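Local atomic coordinates of lipoprotein (Colwellia psychrerythraea, PDB entry 3O0Y), a protein that is a putative lipoprotein of unknown function, probably related in fold to zinc-dependent metallopeptidases. Residues F210-V221 / I247-Y258. Numbering follows the deposited sequence.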
# COMPACT_ATOMS: atom_id res chain seq x y z
N PHE A 210 11.31 2.87 19.17
CA PHE A 210 12.41 3.12 18.18
C PHE A 210 13.79 3.36 18.84
O PHE A 210 14.83 2.85 18.33
CB PHE A 210 12.04 4.28 17.23
CG PHE A 210 12.88 4.36 15.96
CD1 PHE A 210 12.54 3.63 14.84
CD2 PHE A 210 13.99 5.19 15.90
CE1 PHE A 210 13.27 3.77 13.67
CE2 PHE A 210 14.73 5.30 14.74
CZ PHE A 210 14.38 4.59 13.63
N THR A 211 13.78 4.04 19.99
CA THR A 211 14.98 4.37 20.75
C THR A 211 15.08 3.62 22.08
O THR A 211 15.84 4.02 22.97
CB THR A 211 15.11 5.89 21.02
OG1 THR A 211 14.12 6.31 21.96
CG2 THR A 211 15.05 6.71 19.69
N SER A 212 14.37 2.50 22.21
CA SER A 212 14.30 1.84 23.50
C SER A 212 15.56 1.01 23.79
O SER A 212 15.88 0.77 24.96
CB SER A 212 13.06 0.98 23.63
OG SER A 212 12.97 -0.09 22.69
N GLY A 213 16.19 0.49 22.74
CA GLY A 213 17.46 -0.24 22.85
C GLY A 213 18.64 0.68 22.68
O GLY A 213 18.50 1.88 22.41
N SER A 214 19.84 0.15 22.87
CA SER A 214 21.01 1.02 22.75
C SER A 214 21.20 1.38 21.28
O SER A 214 20.92 0.57 20.40
CB SER A 214 22.30 0.33 23.24
OG SER A 214 22.48 -0.88 22.50
N ALA A 215 21.78 2.54 21.05
CA ALA A 215 22.05 3.01 19.68
C ALA A 215 22.95 2.03 18.94
O ALA A 215 22.76 1.79 17.75
CB ALA A 215 22.68 4.38 19.72
N GLU A 216 23.93 1.45 19.66
CA GLU A 216 24.93 0.55 19.05
C GLU A 216 24.28 -0.71 18.55
O GLU A 216 24.87 -1.43 17.72
CB GLU A 216 26.02 0.10 20.05
CG GLU A 216 26.83 1.23 20.70
CD GLU A 216 26.01 2.26 21.55
OE1 GLU A 216 24.97 1.91 22.14
OE2 GLU A 216 26.44 3.45 21.62
N GLN A 217 23.08 -1.02 19.04
CA GLN A 217 22.38 -2.22 18.59
C GLN A 217 21.11 -1.93 17.77
O GLN A 217 20.35 -2.85 17.39
CB GLN A 217 22.09 -3.15 19.76
CG GLN A 217 23.38 -3.96 20.26
CD GLN A 217 23.95 -4.88 19.16
OE1 GLN A 217 23.18 -5.51 18.38
NE2 GLN A 217 25.29 -4.90 19.04
N HIS A 218 21.00 -0.68 17.33
CA HIS A 218 19.82 -0.27 16.59
C HIS A 218 19.81 -0.96 15.21
O HIS A 218 20.88 -1.20 14.58
CB HIS A 218 19.81 1.24 16.42
CG HIS A 218 18.48 1.77 16.00
ND1 HIS A 218 18.12 1.90 14.66
CD2 HIS A 218 17.43 2.20 16.74
CE1 HIS A 218 16.87 2.35 14.61
NE2 HIS A 218 16.42 2.54 15.85
N PRO A 219 18.59 -1.18 14.64
CA PRO A 219 18.61 -1.76 13.29
C PRO A 219 19.35 -0.95 12.25
O PRO A 219 19.88 -1.53 11.30
CB PRO A 219 17.13 -1.88 12.96
CG PRO A 219 16.49 -2.12 14.27
CD PRO A 219 17.24 -1.31 15.26
N PHE A 220 19.36 0.35 12.37
CA PHE A 220 20.15 1.15 11.41
C PHE A 220 21.61 0.67 11.38
O PHE A 220 22.24 0.65 10.33
CB PHE A 220 20.13 2.63 11.79
CG PHE A 220 18.99 3.46 11.17
CD1 PHE A 220 18.66 3.40 9.85
CD2 PHE A 220 18.31 4.39 11.98
CE1 PHE A 220 17.66 4.24 9.31
CE2 PHE A 220 17.33 5.21 11.46
CZ PHE A 220 17.01 5.13 10.13
N VAL A 221 22.18 0.42 12.57
CA VAL A 221 23.56 -0.15 12.69
C VAL A 221 23.65 -1.60 12.23
O VAL A 221 24.54 -1.97 11.46
CB VAL A 221 24.05 -0.09 14.12
CG1 VAL A 221 25.52 -0.62 14.17
CG2 VAL A 221 23.91 1.34 14.65
N ILE A 247 27.08 4.44 13.92
CA ILE A 247 26.71 4.46 15.33
C ILE A 247 26.68 5.87 15.88
O ILE A 247 25.78 6.19 16.66
CB ILE A 247 27.69 3.60 16.20
CG1 ILE A 247 27.54 2.13 15.82
CG2 ILE A 247 27.42 3.90 17.71
CD1 ILE A 247 28.71 1.20 16.33
N ALA A 248 27.65 6.68 15.50
CA ALA A 248 27.69 8.07 15.92
C ALA A 248 26.46 8.86 15.45
O ALA A 248 25.85 9.60 16.23
CB ALA A 248 28.95 8.75 15.45
N LYS A 249 26.07 8.72 14.18
CA LYS A 249 24.85 9.43 13.75
C LYS A 249 23.61 8.95 14.48
O LYS A 249 22.71 9.74 14.78
CB LYS A 249 24.63 9.30 12.25
CG LYS A 249 25.73 9.87 11.37
CD LYS A 249 25.93 11.33 11.58
CE LYS A 249 26.95 11.89 10.58
NZ LYS A 249 27.24 13.30 10.88
N VAL A 250 23.51 7.66 14.70
CA VAL A 250 22.31 7.08 15.32
C VAL A 250 22.22 7.64 16.74
O VAL A 250 21.15 8.12 17.18
CB VAL A 250 22.32 5.56 15.31
CG1 VAL A 250 21.19 4.95 16.21
CG2 VAL A 250 22.19 4.99 13.86
N SER A 251 23.35 7.61 17.47
CA SER A 251 23.39 8.06 18.85
C SER A 251 23.20 9.53 18.97
O SER A 251 22.49 10.03 19.86
CB SER A 251 24.75 7.68 19.48
OG SER A 251 24.80 8.16 20.81
N GLN A 252 23.89 10.27 18.13
CA GLN A 252 23.93 11.71 18.30
C GLN A 252 22.83 12.50 17.59
O GLN A 252 22.52 13.65 18.00
CB GLN A 252 25.28 12.23 17.85
CG GLN A 252 26.43 11.63 18.69
CD GLN A 252 27.80 11.88 18.07
OE1 GLN A 252 27.97 12.78 17.24
NE2 GLN A 252 28.80 11.09 18.50
N VAL A 253 22.32 11.92 16.50
CA VAL A 253 21.37 12.65 15.66
C VAL A 253 19.99 11.92 15.68
O VAL A 253 18.99 12.54 16.07
CB VAL A 253 21.87 12.87 14.28
CG1 VAL A 253 20.88 13.76 13.53
CG2 VAL A 253 23.28 13.61 14.32
N VAL A 254 19.96 10.63 15.35
CA VAL A 254 18.68 9.92 15.23
C VAL A 254 17.95 9.84 16.53
O VAL A 254 16.76 10.19 16.58
CB VAL A 254 18.85 8.52 14.62
CG1 VAL A 254 17.51 7.78 14.54
CG2 VAL A 254 19.49 8.69 13.18
N TYR A 255 18.66 9.43 17.59
CA TYR A 255 18.01 9.22 18.89
C TYR A 255 17.37 10.49 19.45
O TYR A 255 16.17 10.47 19.76
CB TYR A 255 18.98 8.56 19.89
CG TYR A 255 18.84 7.11 19.89
CD1 TYR A 255 18.76 6.39 18.72
CD2 TYR A 255 18.87 6.38 21.09
CE1 TYR A 255 18.60 5.04 18.73
CE2 TYR A 255 18.71 5.02 21.09
CZ TYR A 255 18.58 4.35 19.91
OH TYR A 255 18.45 2.99 19.85
N PRO A 256 18.11 11.59 19.53
CA PRO A 256 17.46 12.82 19.97
C PRO A 256 16.31 13.32 19.05
O PRO A 256 15.34 13.95 19.56
CB PRO A 256 18.60 13.83 19.98
CG PRO A 256 19.81 12.98 20.25
CD PRO A 256 19.56 11.80 19.36
N ALA A 257 16.41 13.05 17.74
CA ALA A 257 15.36 13.46 16.80
C ALA A 257 14.06 12.72 17.17
O ALA A 257 13.02 13.37 17.38
CB ALA A 257 15.82 13.19 15.32
N TYR A 258 14.11 11.39 17.32
CA TYR A 258 12.92 10.60 17.66
C TYR A 258 12.38 10.97 19.02
O TYR A 258 11.19 11.15 19.20
CB TYR A 258 13.14 9.09 17.56
CG TYR A 258 12.98 8.63 16.12
CD1 TYR A 258 13.86 9.04 15.13
CD2 TYR A 258 11.91 7.81 15.74
CE1 TYR A 258 13.68 8.66 13.83
CE2 TYR A 258 11.69 7.48 14.44
CZ TYR A 258 12.57 7.91 13.47
OH TYR A 258 12.39 7.52 12.14
O HOH W 1 15.99 0.97 19.89
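Tyr255 OH is gripped twice: it donates to Gly213 O (2.8 Å), lying well above that carbonyl's plane, and accepts a bond from a water at 3.2 Å. The same water donates to Phe210 O and accepts from Gly213 N, so it ties the loop's turn to the phenol. Flat between two methyl-bearing residues, the Tyr255 ring has Thr211 CB over one face, 3.8 Å from its centroid, and Ala215 CB over the other in a second CH-pi contact, while His218 CD2 meets its hydroxyl edge. A leucine in place of Tyr255 would probably leave Gly213 O and the water without their phenol partner and open a gap between Thr211 and Ala215. With CG anti to the backbone N (chi1 -163°), Phe210 swings its ring toward the helix, where it lies in an offset stack on Tyr258, centroids 3.9 Å apart and planes at 10°; Val254 CG1 abuts the edge of the Phe210 ring. Farther along, Val250 sets CG1 against Ala215 and CG2 against Phe220 CB, and Val221 CG1 packs on Ile247 CG1 (3.8 Å). The loop joining helices 197-210 and 219-228, with His218 as N-cap of the latter, is thus laid along helix 236-268, whose Tyr258 OH hydrogen-bonds to Leu145 O and whose Tyr258 side chain touches helices 144-154 and 174-190.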